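Local coordinates for protein 3-dehydroshikimate dehydratase (Bacillus anthracis, PDB 3DX5) that catalyses the manganese-dependent dehydration of 3-dehydroshikimate to 3,4-dihydroxybenzoate, a step in the biosynthesis of the siderophore petrobactin, at residues Met1-Gln13 and Ala24-His38. Residues are numbered along the deposited sequence; the frame is centred on the assembly and turned at random.
Sequences MKYSLCTISFRHQ and AYENGFEGIELWGTH. With DHB (3,4-dihydroxybenzoic acid), chain D.
Thr7 OG1 is gripped twice from the segment 24-38: Trp35 N donates to it over 3.0 Å in a nearly straight bond (171°), and His38 ND1 lies 2.8 Å away with either atom a possible donor. These contacts tie the C-terminal ends of two neighbouring parallel strands, 2-6 and 31-35, joined through helix 17-26 as a beta-alpha-beta unit of the TIM barrel. Between the strands, Glu33 N donates to Leu5 O (2.8 Å) and Leu5 N to Gly31 O, and Thr7 N continues the pattern to Glu33 O. That carbonyl also takes a bond from a water that accepts from Ile8 N. A chi1 of 72° turns Thr7 OG1 to Trp35 N and His38 ND1 and leaves the other branch, Thr7 CG2, to pack 3.6 Å from Ile32 CG2. Leu5 CB sits over the centre of the Phe29 ring, 4.0 Å from the centroid, in a CH-pi contact, while Leu5 CD1 meets Ala24 CB of the helix. Glu33, with CG anti to its backbone N (chi1 166°), extends past Cys6 SG to hydrogen bonds with Ser251, Ser68 and the manganese ligand His198, consistent with a second-shell role. At the ligand pocket Trp35, hydrogen-bonded to the substrate-binding Tyr70, receives Ile8 over one face; Ile8 CD1 lies 3.5 Å from Trp35 NE1 and equally 3.5 Å from O1 of the bound 3,4-dihydroxybenzoic acid.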
loop_
_atom_site.group_PDB
_atom_site.type_symbol
_atom_site.label_atom_id
_atom_site.label_comp_id
_atom_site.label_asym_id
_atom_site.label_seq_id
_atom_site.Cartn_x
_atom_site.Cartn_y
_atom_site.Cartn_z
HETATM N N MSE A 1 14.072 -14.914 23.132
HETATM C CA MSE A 1 12.637 -14.827 22.764
HETATM C C MSE A 1 12.352 -15.213 21.301
HETATM O O MSE A 1 13.261 -15.607 20.563
HETATM C CB MSE A 1 12.096 -13.431 23.095
HETATM C CG MSE A 1 12.918 -12.274 22.577
HETATM SE SE MSE A 1 11.764 -10.760 22.831
HETATM C CE MSE A 1 10.035 -11.672 22.710
ATOM N N LYS A 2 11.082 -15.152 20.916
ATOM C CA LYS A 2 10.654 -15.531 19.568
ATOM C C LYS A 2 10.367 -14.306 18.731
ATOM O O LYS A 2 9.590 -13.450 19.135
ATOM C CB LYS A 2 9.401 -16.393 19.629
ATOM C CG LYS A 2 9.719 -17.854 19.915
ATOM C CD LYS A 2 8.811 -18.480 20.936
ATOM C CE LYS A 2 7.361 -18.546 20.505
ATOM N NZ LYS A 2 6.544 -17.648 21.329
ATOM N N TYR A 3 10.976 -14.264 17.558
ATOM C CA TYR A 3 10.824 -13.127 16.657
ATOM C C TYR A 3 9.965 -13.528 15.483
ATOM O O TYR A 3 10.057 -14.672 14.969
ATOM C CB TYR A 3 12.189 -12.622 16.156
ATOM C CG TYR A 3 12.950 -12.020 17.284
ATOM C CD1 TYR A 3 12.581 -10.757 17.774
ATOM C CD2 TYR A 3 13.995 -12.710 17.907
ATOM C CE1 TYR A 3 13.241 -10.190 18.882
ATOM C CE2 TYR A 3 14.692 -12.146 19.025
ATOM C CZ TYR A 3 14.277 -10.884 19.503
ATOM O OH TYR A 3 14.889 -10.285 20.593
ATOM N N SER A 4 9.161 -12.575 15.042
ATOM C CA SER A 4 8.396 -12.765 13.840
ATOM C C SER A 4 8.649 -11.660 12.818
ATOM O O SER A 4 9.038 -10.541 13.140
ATOM C CB SER A 4 6.889 -12.914 14.146
ATOM O OG SER A 4 6.456 -11.934 15.077
ATOM N N LEU A 5 8.382 -12.001 11.574
ATOM C CA LEU A 5 8.482 -11.102 10.461
ATOM C C LEU A 5 7.033 -10.660 10.112
ATOM O O LEU A 5 6.136 -11.488 10.152
ATOM C CB LEU A 5 9.089 -11.961 9.343
ATOM C CG LEU A 5 9.204 -11.448 7.948
ATOM C CD1 LEU A 5 10.255 -12.241 7.234
ATOM C CD2 LEU A 5 7.843 -11.625 7.269
ATOM N N CYS A 6 6.798 -9.403 9.750
ATOM C CA CYS A 6 5.470 -8.969 9.285
ATOM C C CYS A 6 5.463 -8.873 7.784
ATOM O O CYS A 6 6.301 -8.170 7.221
ATOM C CB CYS A 6 5.161 -7.542 9.694
ATOM S SG CYS A 6 5.499 -7.203 11.321
ATOM N N THR A 7 4.491 -9.497 7.141
ATOM C CA THR A 7 4.359 -9.348 5.675
ATOM C C THR A 7 4.021 -7.908 5.233
ATOM O O THR A 7 4.315 -7.550 4.110
ATOM C CB THR A 7 3.371 -10.367 5.076
ATOM O OG1 THR A 7 2.032 -10.010 5.427
ATOM C CG2 THR A 7 3.693 -11.795 5.600
ATOM N N ILE A 8 3.460 -7.079 6.133
ATOM C CA ILE A 8 3.289 -5.653 5.819
ATOM C C ILE A 8 4.629 -4.947 5.444
ATOM O O ILE A 8 4.620 -3.986 4.699
ATOM C CB ILE A 8 2.566 -4.883 6.966
ATOM C CG1 ILE A 8 1.981 -3.542 6.461
ATOM C CG2 ILE A 8 3.460 -4.747 8.239
ATOM C CD1 ILE A 8 0.992 -2.827 7.522
ATOM N N SER A 9 5.773 -5.458 5.927
ATOM C CA SER A 9 7.083 -4.887 5.564
ATOM C C SER A 9 7.340 -4.982 4.069
ATOM O O SER A 9 8.209 -4.278 3.532
ATOM C CB SER A 9 8.239 -5.586 6.357
ATOM O OG SER A 9 8.047 -5.369 7.755
ATOM N N PHE A 10 6.605 -5.879 3.399
ATOM C CA PHE A 10 6.817 -6.152 1.957
ATOM C C PHE A 10 5.696 -5.572 1.086
ATOM O O PHE A 10 5.566 -5.957 -0.078
ATOM C CB PHE A 10 6.922 -7.677 1.751
ATOM C CG PHE A 10 8.098 -8.272 2.448
ATOM C CD1 PHE A 10 9.339 -8.343 1.791
ATOM C CD2 PHE A 10 7.999 -8.699 3.778
ATOM C CE1 PHE A 10 10.473 -8.846 2.447
ATOM C CE2 PHE A 10 9.126 -9.190 4.455
ATOM C CZ PHE A 10 10.363 -9.264 3.789
ATOM N N ARG A 11 4.895 -4.651 1.648
ATOM C CA ARG A 11 3.671 -4.124 0.968
ATOM C C ARG A 11 3.989 -3.358 -0.330
ATOM O O ARG A 11 3.101 -3.155 -1.158
ATOM C CB ARG A 11 2.887 -3.221 1.944
ATOM C CG ARG A 11 3.620 -1.840 2.258
ATOM C CD ARG A 11 3.155 -1.198 3.621
ATOM N NE ARG A 11 3.964 0.015 3.875
ATOM C CZ ARG A 11 5.262 -0.019 4.221
ATOM N NH1 ARG A 11 5.869 -1.185 4.471
ATOM N NH2 ARG A 11 5.947 1.109 4.354
ATOM N N HIS A 12 5.241 -2.900 -0.477
ATOM C CA HIS A 12 5.678 -2.160 -1.661
ATOM C C HIS A 12 6.667 -2.885 -2.580
ATOM O O HIS A 12 7.420 -2.261 -3.348
ATOM C CB HIS A 12 6.201 -0.770 -1.265
ATOM C CG HIS A 12 5.139 0.096 -0.660
ATOM N ND1 HIS A 12 5.336 0.807 0.498
ATOM C CD2 HIS A 12 3.850 0.319 -1.027
ATOM C CE1 HIS A 12 4.236 1.473 0.799
ATOM N NE2 HIS A 12 3.312 1.183 -0.104
ATOM N N GLN A 13 6.620 -4.210 -2.559
ATOM C CA GLN A 13 7.436 -4.961 -3.488
ATOM C C GLN A 13 6.696 -6.220 -3.955
ATOM O O GLN A 13 5.790 -6.710 -3.275
ATOM C CB GLN A 13 8.813 -5.283 -2.856
ATOM C CG GLN A 13 8.771 -6.226 -1.680
ATOM C CD GLN A 13 10.034 -6.092 -0.780
ATOM O OE1 GLN A 13 10.123 -5.200 0.081
ATOM N NE2 GLN A 13 10.972 -6.999 -0.954
ATOM N N ALA A 24 12.048 -15.981 5.958
ATOM C CA ALA A 24 11.846 -16.079 7.400
ATOM C C ALA A 24 12.653 -17.236 7.970
ATOM O O ALA A 24 13.285 -17.108 9.016
ATOM C CB ALA A 24 10.349 -16.225 7.762
ATOM N N TYR A 25 12.623 -18.361 7.267
ATOM C CA TYR A 25 13.228 -19.584 7.747
ATOM C C TYR A 25 14.758 -19.447 7.794
ATOM O O TYR A 25 15.399 -19.741 8.791
ATOM C CB TYR A 25 12.800 -20.732 6.826
ATOM C CG TYR A 25 13.496 -22.057 7.020
ATOM C CD1 TYR A 25 13.616 -22.635 8.289
ATOM C CD2 TYR A 25 14.016 -22.747 5.915
ATOM C CE1 TYR A 25 14.266 -23.884 8.456
ATOM C CE2 TYR A 25 14.650 -23.986 6.069
ATOM C CZ TYR A 25 14.773 -24.534 7.346
ATOM O OH TYR A 25 15.392 -25.747 7.496
ATOM N N GLU A 26 15.340 -18.941 6.727
ATOM C CA GLU A 26 16.793 -18.907 6.679
ATOM C C GLU A 26 17.390 -17.859 7.633
ATOM O O GLU A 26 18.566 -17.940 7.959
ATOM C CB GLU A 26 17.287 -18.768 5.232
ATOM C CG GLU A 26 17.006 -17.453 4.604
ATOM C CD GLU A 26 17.131 -17.486 3.050
ATOM O OE1 GLU A 26 17.123 -16.378 2.454
ATOM O OE2 GLU A 26 17.211 -18.591 2.442
ATOM N N ASN A 27 16.571 -16.897 8.081
ATOM C CA ASN A 27 17.037 -15.886 9.021
ATOM C C ASN A 27 16.677 -16.144 10.492
ATOM O O ASN A 27 16.905 -15.275 11.318
ATOM C CB ASN A 27 16.599 -14.476 8.564
ATOM C CG ASN A 27 17.406 -14.000 7.361
ATOM O OD1 ASN A 27 18.546 -13.565 7.503
ATOM N ND2 ASN A 27 16.847 -14.153 6.173
ATOM N N GLY A 28 16.124 -17.314 10.824
ATOM C CA GLY A 28 15.899 -17.652 12.240
ATOM C C GLY A 28 14.635 -17.052 12.866
ATOM O O GLY A 28 14.456 -17.120 14.074
ATOM N N PHE A 29 13.744 -16.461 12.069
ATOM C CA PHE A 29 12.423 -16.106 12.596
ATOM C C PHE A 29 11.665 -17.376 12.955
ATOM O O PHE A 29 11.837 -18.422 12.318
ATOM C CB PHE A 29 11.606 -15.334 11.586
ATOM C CG PHE A 29 12.133 -13.968 11.313
ATOM C CD1 PHE A 29 11.791 -12.895 12.147
ATOM C CD2 PHE A 29 13.024 -13.760 10.272
ATOM C CE1 PHE A 29 12.291 -11.610 11.897
ATOM C CE2 PHE A 29 13.517 -12.494 10.006
ATOM C CZ PHE A 29 13.136 -11.403 10.816
ATOM N N GLU A 30 10.812 -17.297 13.960
ATOM C CA GLU A 30 9.972 -18.445 14.273
ATOM C C GLU A 30 8.509 -18.206 14.001
ATOM O O GLU A 30 7.658 -19.077 14.252
ATOM C CB GLU A 30 10.182 -18.858 15.722
ATOM C CG GLU A 30 11.494 -19.602 15.880
ATOM C CD GLU A 30 11.776 -19.887 17.334
ATOM O OE1 GLU A 30 10.986 -20.573 17.999
ATOM O OE2 GLU A 30 12.773 -19.368 17.824
ATOM N N GLY A 31 8.199 -17.028 13.475
ATOM C CA GLY A 31 6.817 -16.721 13.189
ATOM C C GLY A 31 6.690 -15.736 12.044
ATOM O O GLY A 31 7.665 -15.021 11.692
ATOM N N ILE A 32 5.500 -15.731 11.445
ATOM C CA ILE A 32 5.138 -14.718 10.443
ATOM C C ILE A 32 3.822 -14.079 10.899
ATOM O O ILE A 32 2.854 -14.784 11.196
ATOM C CB ILE A 32 5.007 -15.346 9.040
ATOM C CG1 ILE A 32 6.402 -15.794 8.558
ATOM C CG2 ILE A 32 4.356 -14.338 8.054
ATOM C CD1 ILE A 32 6.328 -16.746 7.352
ATOM N N GLU A 33 3.801 -12.752 10.958
ATOM C CA GLU A 33 2.586 -12.015 11.262
ATOM C C GLU A 33 2.061 -11.593 9.903
ATOM O O GLU A 33 2.697 -10.785 9.156
ATOM C CB GLU A 33 2.892 -10.800 12.173
ATOM C CG GLU A 33 1.714 -9.779 12.257
ATOM C CD GLU A 33 2.043 -8.561 13.138
ATOM O OE1 GLU A 33 3.039 -8.607 13.914
ATOM O OE2 GLU A 33 1.311 -7.536 13.053
ATOM N N LEU A 34 0.908 -12.158 9.554
ATOM C CA LEU A 34 0.397 -12.056 8.206
ATOM C C LEU A 34 -0.592 -10.909 8.131
ATOM O O LEU A 34 -1.609 -10.927 8.848
ATOM C CB LEU A 34 -0.304 -13.363 7.819
ATOM C CG LEU A 34 -0.716 -13.595 6.375
ATOM C CD1 LEU A 34 0.356 -13.371 5.361
ATOM C CD2 LEU A 34 -1.171 -15.067 6.327
ATOM N N TRP A 35 -0.334 -9.948 7.245
ATOM C CA TRP A 35 -1.264 -8.834 7.023
ATOM C C TRP A 35 -2.592 -9.402 6.474
ATOM O O TRP A 35 -2.571 -10.312 5.635
ATOM C CB TRP A 35 -0.627 -7.926 5.979
ATOM C CG TRP A 35 -1.083 -6.496 5.961
ATOM C CD1 TRP A 35 -1.730 -5.783 6.966
ATOM C CD2 TRP A 35 -0.871 -5.575 4.879
ATOM N NE1 TRP A 35 -1.933 -4.469 6.542
ATOM C CE2 TRP A 35 -1.417 -4.326 5.272
ATOM C CE3 TRP A 35 -0.259 -5.691 3.613
ATOM C CZ2 TRP A 35 -1.378 -3.196 4.427
ATOM C CZ3 TRP A 35 -0.227 -4.569 2.774
ATOM C CH2 TRP A 35 -0.784 -3.342 3.189
ATOM N N GLY A 36 -3.728 -8.900 6.964
ATOM C CA GLY A 36 -5.025 -9.450 6.635
ATOM C C GLY A 36 -5.309 -9.483 5.144
ATOM O O GLY A 36 -5.846 -10.487 4.631
ATOM N N THR A 37 -4.927 -8.421 4.413
ATOM C CA THR A 37 -5.180 -8.418 2.972
ATOM C C THR A 37 -4.355 -9.482 2.232
ATOM O O THR A 37 -4.825 -10.070 1.235
ATOM C CB THR A 37 -4.956 -7.010 2.330
ATOM O OG1 THR A 37 -5.372 -7.084 0.972
ATOM C CG2 THR A 37 -3.436 -6.592 2.387
ATOM N N HIS A 38 -3.125 -9.737 2.713
ATOM C CA HIS A 38 -2.306 -10.820 2.188
ATOM C C HIS A 38 -2.934 -12.197 2.447
ATOM O O HIS A 38 -2.990 -13.022 1.528
ATOM C CB HIS A 38 -0.899 -10.782 2.808
ATOM C CG HIS A 38 -0.052 -9.641 2.304
ATOM N ND1 HIS A 38 1.130 -9.266 2.908
ATOM C CD2 HIS A 38 -0.225 -8.797 1.254
ATOM C CE1 HIS A 38 1.684 -8.286 2.210
ATOM N NE2 HIS A 38 0.871 -7.969 1.217
HETATM C C1 DHB D . 0.354 0.101 11.075
HETATM C C2 DHB D . 0.984 -0.261 12.262
HETATM C C3 DHB D . 1.818 0.644 12.925
HETATM O O3 DHB D . 2.468 0.364 14.099
HETATM C C4 DHB D . 1.986 1.984 12.356
HETATM O O4 DHB D . 2.793 2.834 13.030
HETATM C C5 DHB D . 1.327 2.345 11.185
HETATM C C6 DHB D . 0.515 1.387 10.550
HETATM C C DHB D . -0.528 -0.916 10.370
HETATM O O1 DHB D . -1.159 -0.670 9.337
HETATM O O2 DHB D . -0.622 -2.149 10.862
HETATM O O HOH W 1 13.011 -16.230 16.462
HETATM O O HOH W 2 2.055 -7.857 8.639
HETATM O O HOH W 3 1.389 -6.111 -0.711
#